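Local coordinates for rubber oxygenase (Streptomyces sp., PDB 5O1L), which cleaves the carbon chain of natural and synthetic poly(cis-1,4-isoprene) rubber with dioxygen, using one non-covalently bound heme b, to give oligo-isoprenoids with keto and aldehyde ends, at residues K113-R118 with Y257-Q262; A132-G137 with H232-F237; S138-T143 with V306-V311; K243-R248 with R328-G333. All blocks are in the same frame, centred on the assembly; numbering follows the deposited sequence.

Contact 1 of 4, residues K113-R118 with Y257-Q262. With EDO (1,2-ethanediol), chain G.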
loop_
_atom_site.group_PDB
_atom_site.type_symbol
_atom_site.label_atom_id
_atom_site.label_comp_id
_atom_site.label_asym_id
_atom_site.label_seq_id
_atom_site.Cartn_x
_atom_site.Cartn_y
_atom_site.Cartn_z
ATOM N N LYS A 113 -19.564 5.465 -7.449
ATOM C CA LYS A 113 -19.439 4.132 -8.042
ATOM C C LYS A 113 -18.841 4.237 -9.418
ATOM O O LYS A 113 -17.948 3.386 -9.765
ATOM C CB LYS A 113 -20.827 3.478 -8.166
ATOM C CG LYS A 113 -20.868 2.177 -9.015
ATOM C CD LYS A 113 -22.262 1.567 -9.295
ATOM C CE LYS A 113 -22.145 0.101 -9.769
ATOM N NZ LYS A 113 -21.024 -0.160 -10.712
ATOM N N ALA A 114 -19.269 5.192 -10.252
ATOM C CA ALA A 114 -18.759 5.309 -11.604
ATOM C C ALA A 114 -17.241 5.570 -11.594
ATOM O O ALA A 114 -16.489 5.005 -12.399
ATOM C CB ALA A 114 -19.459 6.349 -12.375
ATOM N N ALA A 115 -16.801 6.427 -10.684
ATOM C CA ALA A 115 -15.389 6.731 -10.626
ATOM C C ALA A 115 -14.602 5.554 -10.125
ATOM O O ALA A 115 -13.488 5.297 -10.563
ATOM C CB ALA A 115 -15.123 7.925 -9.732
ATOM N N LEU A 116 -15.130 4.872 -9.132
ATOM C CA LEU A 116 -14.469 3.675 -8.667
ATOM C C LEU A 116 -14.289 2.655 -9.798
ATOM O O LEU A 116 -13.257 2.035 -9.899
ATOM C CB LEU A 116 -15.175 3.071 -7.464
ATOM C CG LEU A 116 -15.127 3.879 -6.181
ATOM C CD1 LEU A 116 -16.094 3.224 -5.171
ATOM C CD2 LEU A 116 -13.773 4.107 -5.662
ATOM N N ASP A 117 -15.321 2.481 -10.582
ATOM C CA ASP A 117 -15.257 1.551 -11.740
ATOM C C ASP A 117 -14.214 2.029 -12.722
ATOM O O ASP A 117 -13.418 1.208 -13.288
ATOM C CB ASP A 117 -16.601 1.482 -12.439
ATOM C CG ASP A 117 -17.688 0.757 -11.685
ATOM O OD1 ASP A 117 -17.467 0.099 -10.642
ATOM O OD2 ASP A 117 -18.863 0.821 -12.198
ATOM N N ARG A 118 -14.165 3.341 -12.998
ATOM C CA ARG A 118 -13.201 3.869 -13.930
ATOM C C ARG A 118 -11.782 3.685 -13.450
ATOM O O ARG A 118 -10.879 3.389 -14.213
ATOM C CB ARG A 118 -13.519 5.328 -14.241
ATOM C CG ARG A 118 -12.575 5.915 -15.220
ATOM C CD ARG A 118 -12.950 7.364 -15.617
ATOM N NE ARG A 118 -12.219 7.644 -16.799
ATOM C CZ ARG A 118 -12.638 8.347 -17.843
ATOM N NH1 ARG A 118 -13.820 8.945 -17.817
ATOM N NH2 ARG A 118 -11.821 8.502 -18.872
ATOM N N TYR A 257 -8.455 7.250 -10.309
ATOM C CA TYR A 257 -7.439 6.562 -9.512
ATOM C C TYR A 257 -7.308 7.184 -8.126
ATOM O O TYR A 257 -7.284 6.469 -7.092
ATOM C CB TYR A 257 -6.081 6.547 -10.255
ATOM C CG TYR A 257 -4.952 5.858 -9.553
ATOM C CD1 TYR A 257 -4.827 4.523 -9.633
ATOM C CD2 TYR A 257 -4.031 6.531 -8.808
ATOM C CE1 TYR A 257 -3.765 3.888 -9.007
ATOM C CE2 TYR A 257 -2.967 5.913 -8.186
ATOM C CZ TYR A 257 -2.871 4.577 -8.276
ATOM O OH TYR A 257 -1.819 3.925 -7.586
ATOM N N LEU A 258 -7.231 8.497 -8.013
ATOM C CA LEU A 258 -7.240 9.147 -6.725
ATOM C C LEU A 258 -8.459 8.755 -5.899
ATOM O O LEU A 258 -8.337 8.447 -4.718
ATOM C CB LEU A 258 -7.209 10.662 -6.890
ATOM C CG LEU A 258 -7.289 11.477 -5.589
ATOM C CD1 LEU A 258 -6.136 11.213 -4.656
ATOM C CD2 LEU A 258 -7.286 12.945 -5.995
ATOM N N HIS A 259 -9.605 8.748 -6.524
ATOM C CA HIS A 259 -10.862 8.401 -5.831
ATOM C C HIS A 259 -10.817 7.018 -5.255
ATOM O O HIS A 259 -11.234 6.800 -4.110
ATOM C CB HIS A 259 -12.048 8.627 -6.737
ATOM C CG HIS A 259 -13.361 8.585 -6.036
ATOM N ND1 HIS A 259 -13.691 9.533 -5.085
ATOM C CD2 HIS A 259 -14.394 7.730 -6.084
ATOM C CE1 HIS A 259 -14.906 9.224 -4.592
ATOM N NE2 HIS A 259 -15.361 8.185 -5.202
ATOM N N VAL A 260 -10.336 6.053 -6.026
ATOM C CA VAL A 260 -10.155 4.694 -5.455
ATOM C C VAL A 260 -9.326 4.742 -4.204
ATOM O O VAL A 260 -9.670 4.085 -3.193
ATOM C CB VAL A 260 -9.552 3.756 -6.502
ATOM C CG1 VAL A 260 -9.139 2.427 -5.895
ATOM C CG2 VAL A 260 -10.428 3.527 -7.683
ATOM N N TRP A 261 -8.213 5.429 -4.207
ATOM C CA TRP A 261 -7.327 5.543 -3.059
ATOM C C TRP A 261 -7.918 6.333 -1.932
ATOM O O TRP A 261 -7.690 6.035 -0.760
ATOM C CB TRP A 261 -5.914 5.977 -3.479
ATOM C CG TRP A 261 -5.182 4.873 -4.108
ATOM C CD1 TRP A 261 -5.131 4.476 -5.401
ATOM C CD2 TRP A 261 -4.443 3.878 -3.346
ATOM N NE1 TRP A 261 -4.393 3.296 -5.492
ATOM C CE2 TRP A 261 -3.930 2.962 -4.267
ATOM C CE3 TRP A 261 -4.165 3.735 -2.025
ATOM C CZ2 TRP A 261 -3.143 1.867 -3.866
ATOM C CZ3 TRP A 261 -3.357 2.708 -1.617
ATOM C CH2 TRP A 261 -2.898 1.757 -2.547
ATOM N N GLN A 262 -8.749 7.327 -2.199
ATOM C CA GLN A 262 -9.416 8.080 -1.146
ATOM C C GLN A 262 -10.441 7.179 -0.428
ATOM O O GLN A 262 -10.450 7.135 0.797
ATOM C CB GLN A 262 -10.118 9.317 -1.726
ATOM C CG GLN A 262 -9.240 10.451 -2.257
ATOM C CD GLN A 262 -10.015 11.433 -3.071
ATOM O OE1 GLN A 262 -10.955 11.102 -3.804
ATOM N NE2 GLN A 262 -9.594 12.694 -2.914
HETATM C C1 EDO G . -22.071 8.090 -9.584
HETATM O O1 EDO G . -21.731 6.694 -9.578
HETATM C C2 EDO G . -21.646 8.750 -10.898
HETATM O O2 EDO G . -21.669 10.171 -10.773
#
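The His259 imidazole is the ring that touches across this contact, and its CD2 corner takes both partners obliquely: the methyl CB of Ala115 at 3.7 Å from CD2, and the CD2 methyl of Leu116, whose side chain crosses that of His259 at about a right angle. Of the other flat groups, Tyr257 has Trp261 CD1 over one face, toward the rim. The His259 ring is carried out to the other helix by a first torsion that sets CG anti to the backbone N (chi1 -168°). Its NE2 is held by the backbone N of Asp112, just before the helix start, and ND1 only weakly by Gln262 OE1, at 3.4 Å. Leu116 CD2 also rests on the backbone, 3.7 Å from Val260 CA, and lies 4.0 Å from Val260 CG2. The CA atoms of Leu116 and Val260 come within 5.5 Å. Ala114 N donates to O1 of a 1,2-ethanediol (3.0 Å), probably from the crystallisation liquor, which is also hydrogen-bonded to Asp112 OD2. The segments of helices 113-125 and 251-267 cross steeply, at -108°; Leu116 reaches on to Met107 and Val263, and Val260 touches Ile175.

Contact 2 of 4, residues A132-G137 with H232-F237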
loop_
_atom_site.group_PDB
_atom_site.type_symbol
_atom_site.label_atom_id
_atom_site.label_comp_id
_atom_site.label_asym_id
_atom_site.label_seq_id
_atom_site.Cartn_x
_atom_site.Cartn_y
_atom_site.Cartn_z
ATOM N N ALA A 132 4.088 -3.238 -11.354
ATOM C CA ALA A 132 5.536 -3.176 -11.164
ATOM C C ALA A 132 5.887 -2.092 -10.150
ATOM O O ALA A 132 6.762 -2.252 -9.315
ATOM C CB ALA A 132 6.241 -2.908 -12.478
ATOM N N LEU A 133 5.188 -0.974 -10.256
ATOM C CA LEU A 133 5.411 0.113 -9.310
ATOM C C LEU A 133 5.013 -0.227 -7.900
ATOM O O LEU A 133 5.769 0.105 -6.982
ATOM C CB LEU A 133 4.683 1.378 -9.782
ATOM C CG LEU A 133 5.341 2.032 -11.007
ATOM C CD1 LEU A 133 4.462 2.994 -11.675
ATOM C CD2 LEU A 133 6.660 2.722 -10.610
ATOM N N TYR A 134 3.872 -0.873 -7.682
ATOM C CA TYR A 134 3.536 -1.333 -6.351
ATOM C C TYR A 134 4.525 -2.337 -5.840
ATOM O O TYR A 134 4.980 -2.228 -4.710
ATOM C CB TYR A 134 2.148 -1.938 -6.274
ATOM C CG TYR A 134 0.936 -1.024 -6.508
ATOM C CD1 TYR A 134 0.889 0.244 -6.050
ATOM C CD2 TYR A 134 -0.220 -1.549 -7.088
ATOM C CE1 TYR A 134 -0.253 1.034 -6.271
ATOM C CE2 TYR A 134 -1.340 -0.764 -7.316
ATOM C CZ TYR A 134 -1.293 0.545 -6.898
ATOM O OH TYR A 134 -2.467 1.263 -7.160
ATOM N N GLY A 135 4.846 -3.317 -6.641
ATOM C CA GLY A 135 5.604 -4.491 -6.165
ATOM C C GLY A 135 7.028 -4.180 -5.936
ATOM O O GLY A 135 7.614 -4.613 -4.889
ATOM N N LEU A 136 7.694 -3.545 -6.873
ATOM C CA LEU A 136 9.087 -3.220 -6.747
ATOM C C LEU A 136 9.233 -1.887 -6.144
ATOM O O LEU A 136 9.961 -1.801 -5.160
ATOM C CB LEU A 136 9.846 -3.330 -8.071
ATOM C CG LEU A 136 9.811 -4.717 -8.630
ATOM C CD1 LEU A 136 10.466 -4.715 -9.996
ATOM C CD2 LEU A 136 10.486 -5.725 -7.714
ATOM N N GLY A 137 8.558 -0.851 -6.668
ATOM C CA GLY A 137 8.756 0.491 -6.233
ATOM C C GLY A 137 8.285 0.686 -4.818
ATOM O O GLY A 137 9.106 0.870 -3.908
ATOM N N HIS A 232 1.010 7.613 0.718
ATOM C CA HIS A 232 1.783 8.404 -0.236
ATOM C C HIS A 232 2.828 7.572 -0.957
ATOM O O HIS A 232 3.125 7.855 -2.112
ATOM C CB HIS A 232 2.398 9.580 0.452
ATOM C CG HIS A 232 1.397 10.657 0.689
ATOM N ND1 HIS A 232 0.690 11.286 -0.290
ATOM C CD2 HIS A 232 0.955 11.195 1.863
ATOM C CE1 HIS A 232 -0.127 12.171 0.266
ATOM N NE2 HIS A 232 0.041 12.148 1.568
ATOM N N SER A 233 3.325 6.528 -0.307
ATOM C CA SER A 233 4.301 5.590 -0.923
ATOM C C SER A 233 3.638 4.701 -1.951
ATOM O O SER A 233 4.368 4.126 -2.758
ATOM C CB SER A 233 4.999 4.758 0.128
ATOM O OG SER A 233 4.254 3.658 0.551
ATOM N N LEU A 234 2.329 4.681 -1.973
ATOM C CA LEU A 234 1.503 3.917 -2.884
ATOM C C LEU A 234 0.866 4.821 -3.877
ATOM O O LEU A 234 1.469 5.066 -4.923
ATOM C CB LEU A 234 0.438 3.122 -2.072
ATOM C CG LEU A 234 1.064 1.993 -1.268
ATOM C CD1 LEU A 234 0.152 1.541 -0.126
ATOM C CD2 LEU A 234 1.345 0.820 -2.194
ATOM N N ALA A 235 -0.275 5.406 -3.614
ATOM C CA ALA A 235 -1.022 6.235 -4.582
ATOM C C ALA A 235 -0.196 7.367 -5.212
ATOM O O ALA A 235 -0.094 7.482 -6.411
ATOM C CB ALA A 235 -2.230 6.807 -3.929
ATOM N N THR A 236 0.348 8.226 -4.352
ATOM C CA THR A 236 0.960 9.430 -4.908
ATOM C C THR A 236 2.214 9.051 -5.691
ATOM O O THR A 236 2.508 9.674 -6.736
ATOM C CB THR A 236 1.365 10.368 -3.742
ATOM O OG1 THR A 236 0.156 10.468 -2.932
ATOM C CG2 THR A 236 1.668 11.709 -4.220
ATOM N N PHE A 237 2.990 8.110 -5.169
ATOM C CA PHE A 237 4.185 7.642 -5.870
ATOM C C PHE A 237 3.871 7.006 -7.202
ATOM O O PHE A 237 4.482 7.344 -8.233
ATOM C CB PHE A 237 4.895 6.580 -4.968
ATOM C CG PHE A 237 5.998 5.816 -5.671
ATOM C CD1 PHE A 237 7.147 6.402 -5.931
ATOM C CD2 PHE A 237 5.782 4.503 -6.010
ATOM C CE1 PHE A 237 8.221 5.636 -6.561
ATOM C CE2 PHE A 237 6.765 3.754 -6.645
ATOM C CZ PHE A 237 7.964 4.345 -6.888
#
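Phe237 presents the CE2 corner of its ring to helix 127-142, where it meets Leu133 and Gly137 together. With CG anti to the backbone N (chi1 169°), the torsion brings this corner against that helix. The carbonyl O of Leu133 lies at the ring edge, in its plane, 3.8 Å from CE2, while Gly137 CA approaches CE2 obliquely at the same distance. A CB at Gly137 would clash with CE2, so the absence of a side chain is what lets the phenyl group sit against the backbone. Leu133 adds its CD2 methyl, 4.1 Å from CE2, its side chain running at a slant to that of Phe237.

The second pair is Tyr134 with Leu234. Both have CG beside the backbone N (chi1 -66° in Tyr134), and their side chains cross at about a right angle, bringing Leu234 CD2 to 3.9 Å from Tyr134 CD1, oblique to the ring. The phenol reaches past this pair: its OH is hydrogen-bonded to the OH of Tyr257 and to Trp261 NE1, so the polar end is satisfied within the core.

Each segment has a wider pi-type turn, and the N-to-C directions of the two short segments make 146°, roughly antiparallel. All five touching residues are buried. The side chain of Leu234 is about 4 Å from a bound imidazole, probably from the crystallisation liquor, and about 9 Å from the side chain of His198, inferred to be the axial heme ligand, consistent with a place beside the heme pocket in the helical catalytic domain, whose family belongs to the globin clan.

Contact 3 of 4, residues S138-T143 with V306-V311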
loop_
_atom_site.group_PDB
_atom_site.type_symbol
_atom_site.label_atom_id
_atom_site.label_comp_id
_atom_site.label_asym_id
_atom_site.label_seq_id
_atom_site.Cartn_x
_atom_site.Cartn_y
_atom_site.Cartn_z
ATOM N N SER A 138 6.982 0.640 -4.590
ATOM C CA SER A 138 6.444 0.873 -3.235
ATOM C C SER A 138 6.904 -0.204 -2.270
ATOM O O SER A 138 7.270 0.096 -1.146
ATOM C CB SER A 138 4.910 0.897 -3.239
ATOM O OG SER A 138 4.394 1.795 -4.173
ATOM N N GLY A 139 6.986 -1.442 -2.725
ATOM C CA GLY A 139 7.430 -2.523 -1.828
ATOM C C GLY A 139 8.851 -2.335 -1.323
ATOM O O GLY A 139 9.109 -2.432 -0.139
ATOM N N LEU A 140 9.793 -1.992 -2.195
ATOM C CA LEU A 140 11.143 -1.670 -1.765
ATOM C C LEU A 140 11.206 -0.355 -1.009
ATOM O O LEU A 140 11.921 -0.246 -0.004
ATOM C CB LEU A 140 12.128 -1.650 -2.942
ATOM C CG LEU A 140 12.532 -3.045 -3.393
ATOM C CD1 LEU A 140 13.164 -3.131 -4.783
ATOM C CD2 LEU A 140 13.451 -3.679 -2.354
ATOM N N MET A 141 10.446 0.673 -1.428
ATOM C CA MET A 141 10.457 1.897 -0.683
ATOM C C MET A 141 10.036 1.676 0.742
ATOM O O MET A 141 10.528 2.413 1.615
ATOM C CB MET A 141 9.511 2.937 -1.329
ATOM C CG MET A 141 9.818 4.320 -0.844
ATOM S SD MET A 141 8.570 5.538 -1.175
ATOM C CE MET A 141 8.046 5.167 -2.835
ATOM N N SER A 142 9.119 0.749 0.999
ATOM C CA SER A 142 8.621 0.491 2.347
ATOM C C SER A 142 9.754 0.109 3.315
ATOM O O SER A 142 9.688 0.459 4.504
ATOM C CB SER A 142 7.578 -0.563 2.334
ATOM O OG SER A 142 8.165 -1.867 2.307
ATOM N N THR A 143 10.817 -0.450 2.773
ATOM C CA THR A 143 11.995 -0.836 3.617
ATOM C C THR A 143 12.830 0.348 4.006
ATOM O O THR A 143 13.702 0.234 4.907
ATOM C CB THR A 143 12.846 -1.945 2.938
ATOM O OG1 THR A 143 13.570 -1.410 1.803
ATOM C CG2 THR A 143 12.007 -3.098 2.515
ATOM N N VAL A 306 15.275 -9.888 2.302
ATOM C CA VAL A 306 14.223 -10.893 2.162
ATOM C C VAL A 306 13.394 -10.630 0.899
ATOM O O VAL A 306 13.152 -11.540 0.135
ATOM C CB VAL A 306 13.297 -10.983 3.388
ATOM C CG1 VAL A 306 12.192 -11.970 3.112
ATOM C CG2 VAL A 306 14.075 -11.480 4.610
ATOM N N LEU A 307 12.947 -9.387 0.687
ATOM C CA LEU A 307 12.140 -9.119 -0.489
ATOM C C LEU A 307 12.931 -9.368 -1.787
ATOM O O LEU A 307 12.389 -9.932 -2.734
ATOM C CB LEU A 307 11.654 -7.679 -0.470
ATOM C CG LEU A 307 10.727 -7.222 -1.601
ATOM C CD1 LEU A 307 9.526 -8.146 -1.701
ATOM C CD2 LEU A 307 10.274 -5.788 -1.323
ATOM N N LEU A 308 14.181 -8.929 -1.851
ATOM C CA LEU A 308 14.957 -9.133 -3.084
ATOM C C LEU A 308 15.103 -10.615 -3.410
ATOM O O LEU A 308 15.008 -11.011 -4.566
ATOM C CB LEU A 308 16.303 -8.454 -2.997
ATOM C CG LEU A 308 16.317 -6.967 -3.071
ATOM C CD1 LEU A 308 17.693 -6.442 -2.727
ATOM C CD2 LEU A 308 15.838 -6.455 -4.433
ATOM N N GLY A 309 15.240 -11.417 -2.343
ATOM C CA GLY A 309 15.284 -12.853 -2.476
ATOM C C GLY A 309 14.000 -13.469 -2.957
ATOM O O GLY A 309 14.039 -14.324 -3.841
ATOM N N ILE A 310 12.876 -13.009 -2.424
ATOM C CA ILE A 310 11.565 -13.484 -2.829
ATOM C C ILE A 310 11.357 -13.229 -4.326
ATOM O O ILE A 310 10.922 -14.087 -5.048
ATOM C CB ILE A 310 10.453 -12.746 -2.051
ATOM C CG1 ILE A 310 10.391 -13.235 -0.616
ATOM C CG2 ILE A 310 9.080 -12.863 -2.718
ATOM C CD1 ILE A 310 9.680 -12.271 0.316
ATOM N N VAL A 311 11.681 -12.022 -4.789
ATOM C CA VAL A 311 11.427 -11.667 -6.181
ATOM C C VAL A 311 12.314 -12.468 -7.146
ATOM O O VAL A 311 11.866 -12.917 -8.204
ATOM C CB VAL A 311 11.613 -10.166 -6.366
ATOM C CG1 VAL A 311 11.461 -9.807 -7.836
ATOM C CG2 VAL A 311 10.577 -9.419 -5.518
#
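The segments of helices 127-142 and 298-313 run nearly antiparallel, at 154° with axes 10.9 Å apart, and their CA atoms come closest at Leu140 and Leu307, 7.6 Å. No hydrogen bond joins the two segments, and leucine side chains carry the contact. Leu307 does the reaching: its first torsion places CG anti to the backbone N (chi1 -177°), and its CD2 methyl comes down on the backbone of Gly139, 3.7 Å from the carbonyl carbon, where no side chain intervenes. The same methyl meets Leu140 CD2 at 4.0 Å, the two leucine side chains slanting across each other. Leu308 CD2 adds a looser touch, 4.2 Å from Leu140 CD2, so that this one methyl of Leu140 touches both Leu307 and Leu308.

Beside this patch, side-chain hydroxyls bond to the carbonyls of Gly139 and Leu140. Ser142 OG donates to Gly139 O (2.7 Å), tilted from the carbonyl plane, whereas Thr143 OG1 donates to Leu140 O in that plane, and this carbonyl also accepts from Thr143 N. Thr143 OG1 is hydrogen-bonded in turn to Thr304 OG1, a polar link from Thr143 to helix 298-313. Around them, helix 161-169 touches Leu307 through Ala169, and helix 320-331 meets Leu140 through Ser327 and Leu308 through Ile323.

Contact 4 of 4, residues K243-R248 with R328-G333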
loop_
_atom_site.group_PDB
_atom_site.type_symbol
_atom_site.label_atom_id
_atom_site.label_comp_id
_atom_site.label_asym_id
_atom_site.label_seq_id
_atom_site.Cartn_x
_atom_site.Cartn_y
_atom_site.Cartn_z
ATOM N N LYS A 243 3.248 9.083 -14.765
ATOM C CA LYS A 243 3.262 10.302 -15.561
ATOM C C LYS A 243 4.673 10.517 -16.030
ATOM O O LYS A 243 4.849 10.863 -17.245
ATOM C CB LYS A 243 2.664 11.504 -14.820
ATOM C CG LYS A 243 1.175 11.361 -14.671
ATOM C CD LYS A 243 0.532 12.436 -13.824
ATOM C CE LYS A 243 -0.926 12.598 -14.142
ATOM N NZ LYS A 243 -1.480 13.666 -13.258
ATOM N N GLN A 244 5.680 10.341 -15.181
ATOM C CA GLN A 244 7.078 10.591 -15.568
ATOM C C GLN A 244 7.475 9.686 -16.724
ATOM O O GLN A 244 8.207 10.103 -17.636
ATOM C CB GLN A 244 8.043 10.358 -14.413
ATOM C CG GLN A 244 9.490 10.739 -14.688
ATOM C CD GLN A 244 10.427 10.316 -13.555
ATOM O OE1 GLN A 244 9.985 9.889 -12.472
ATOM N NE2 GLN A 244 11.726 10.356 -13.814
ATOM N N TRP A 245 7.022 8.445 -16.721
ATOM C CA TRP A 245 7.331 7.458 -17.771
ATOM C C TRP A 245 6.599 7.676 -19.053
ATOM O O TRP A 245 6.908 6.961 -20.030
ATOM C CB TRP A 245 7.004 6.042 -17.256
ATOM C CG TRP A 245 7.894 5.501 -16.198
ATOM C CD1 TRP A 245 9.063 6.003 -15.769
ATOM C CD2 TRP A 245 7.691 4.309 -15.485
ATOM N NE1 TRP A 245 9.574 5.205 -14.803
ATOM C CE2 TRP A 245 8.769 4.138 -14.618
ATOM C CE3 TRP A 245 6.682 3.347 -15.477
ATOM C CZ2 TRP A 245 8.858 3.008 -13.758
ATOM C CZ3 TRP A 245 6.773 2.254 -14.638
ATOM C CH2 TRP A 245 7.877 2.094 -13.817
ATOM N N GLY A 246 5.653 8.574 -19.110
ATOM C CA GLY A 246 4.839 8.800 -20.283
ATOM C C GLY A 246 3.722 7.849 -20.475
ATOM O O GLY A 246 3.129 7.735 -21.541
ATOM N N VAL A 247 3.310 7.181 -19.417
ATOM C CA VAL A 247 2.068 6.481 -19.511
ATOM C C VAL A 247 0.946 7.501 -19.803
ATOM O O VAL A 247 0.970 8.617 -19.191
ATOM C CB VAL A 247 1.792 5.695 -18.185
ATOM C CG1 VAL A 247 0.414 5.049 -18.211
ATOM C CG2 VAL A 247 2.912 4.731 -17.903
ATOM N N ARG A 248 -0.012 7.126 -20.653
ATOM C CA ARG A 248 -1.110 8.050 -20.968
ATOM C C ARG A 248 -2.132 8.032 -19.849
ATOM O O ARG A 248 -2.835 7.063 -19.616
ATOM C CB ARG A 248 -1.707 7.767 -22.331
ATOM C CG ARG A 248 -0.692 7.942 -23.479
ATOM C CD ARG A 248 0.310 9.161 -23.471
ATOM N NE ARG A 248 -0.373 10.331 -24.037
ATOM C CZ ARG A 248 0.032 11.600 -23.946
ATOM N NH1 ARG A 248 -0.740 12.583 -24.450
ATOM N NH2 ARG A 248 1.178 11.921 -23.352
ATOM N N ARG A 328 16.299 0.874 -8.981
ATOM C CA ARG A 328 17.031 2.081 -8.866
ATOM C C ARG A 328 16.520 3.101 -9.831
ATOM O O ARG A 328 16.421 4.277 -9.495
ATOM C CB ARG A 328 18.553 1.845 -9.098
ATOM C CG ARG A 328 19.172 1.137 -7.924
ATOM C CD ARG A 328 20.652 0.850 -8.138
ATOM N NE ARG A 328 21.335 2.082 -8.212
ATOM C CZ ARG A 328 21.709 2.844 -7.171
ATOM N NH1 ARG A 328 21.678 2.410 -5.947
ATOM N NH2 ARG A 328 22.176 4.053 -7.412
ATOM N N TYR A 329 16.163 2.704 -11.040
ATOM C CA TYR A 329 15.591 3.630 -12.015
ATOM C C TYR A 329 14.257 4.186 -11.477
ATOM O O TYR A 329 13.977 5.373 -11.688
ATOM C CB TYR A 329 15.365 2.836 -13.286
ATOM C CG TYR A 329 14.552 3.568 -14.328
ATOM C CD1 TYR A 329 15.034 4.673 -14.938
ATOM C CD2 TYR A 329 13.309 3.089 -14.709
ATOM C CE1 TYR A 329 14.261 5.346 -15.862
ATOM C CE2 TYR A 329 12.564 3.692 -15.667
ATOM C CZ TYR A 329 13.030 4.787 -16.249
ATOM O OH TYR A 329 12.236 5.426 -17.208
ATOM N N THR A 330 13.484 3.322 -10.879
ATOM C CA THR A 330 12.136 3.667 -10.398
ATOM C C THR A 330 12.232 4.545 -9.178
ATOM O O THR A 330 11.545 5.615 -9.092
ATOM C CB THR A 330 11.385 2.424 -10.106
ATOM O OG1 THR A 330 11.180 1.694 -11.331
ATOM C CG2 THR A 330 10.054 2.763 -9.539
ATOM N N LEU A 331 13.072 4.190 -8.216
ATOM C CA LEU A 331 13.160 4.934 -6.955
ATOM C C LEU A 331 14.099 6.130 -6.997
ATOM O O LEU A 331 14.038 6.993 -6.080
ATOM C CB LEU A 331 13.556 4.010 -5.828
ATOM C CG LEU A 331 12.457 2.977 -5.569
ATOM C CD1 LEU A 331 12.980 1.810 -4.786
ATOM C CD2 LEU A 331 11.262 3.622 -4.876
ATOM N N GLY A 332 14.993 6.119 -7.950
ATOM C CA GLY A 332 16.085 7.119 -7.996
ATOM C C GLY A 332 17.259 6.621 -7.221
ATOM O O GLY A 332 17.168 5.793 -6.308
ATOM N N GLY A 333 18.416 7.157 -7.565
ATOM C CA GLY A 333 19.654 6.712 -6.952
ATOM C C GLY A 333 19.804 7.062 -5.491
ATOM O O GLY A 333 20.386 6.278 -4.763
HETATM O O HOH W 1 11.948 6.405 -13.439
#
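The indole of Trp245 and the phenol of Tyr329 lie almost parallel, their planes 4° apart, but slid so far past one another that they barely overlap, with the phenol and five-membered-ring centroids 5.3 Å apart. Tyr329 CG is anti to the backbone N (chi1 170°), which brings the ring alongside the indole, with Trp245 NE1 obliquely 3.5 Å from Tyr329 CE2 and Tyr329 OH beside Trp245 CD1. A water bridges Trp245 NE1 and the backbone O of Tyr329: it accepts from NE1 (3.0 Å), lying in the indole plane, and donates to that O (2.9 Å), while sitting over the centre of one face of the Tyr329 ring. Trp245 directly precedes Gly246, whose positive phi belongs to a Schellman motif; Tyr329 stands near the C-terminal end of helix 320-331, so the contact joins helices 224-244 and 320-331 of the all-helical catalytic domain. Farther along the same indole edge, Thr330 OG1 lies near the plane, 3.6 Å from CZ2, and that hydroxyl is hydrogen-bonded to Phe326 O. Replacing Trp245 by an alanine would probably open a gap beside Tyr329 and leave the bridging water without its NE1 donor. Trp355 packs edge-to-face with the indole, and Tyr329 touches Ile351 of helix 345-362.

How the contacts relate
From the N terminus, helix 113-125 opens contact 1, which closes only at helix 251-267. Inside that loop helix 127-142 leaves for two partners: contact 2, closed by helix 224-244, nests within contact 1, whereas contact 3 runs on to helix 298-313 and crosses both. Contact 4 starts after contact 2 has closed, in series with it, and crosses contacts 1 and 3. Contacts 2, 3 and 4 touch one another, through Ser138 with Ser233, Leu133 with Trp245, and Leu140 with Leu331. Contact 1 meets contact 2 where Trp261 packs on Leu234 and Ala235. Contacts 2 to 4 thus tie together helices 127-142, 224-244, 298-313 and 320-331, while contact 1 adds helix 113-125 through helix 251-267.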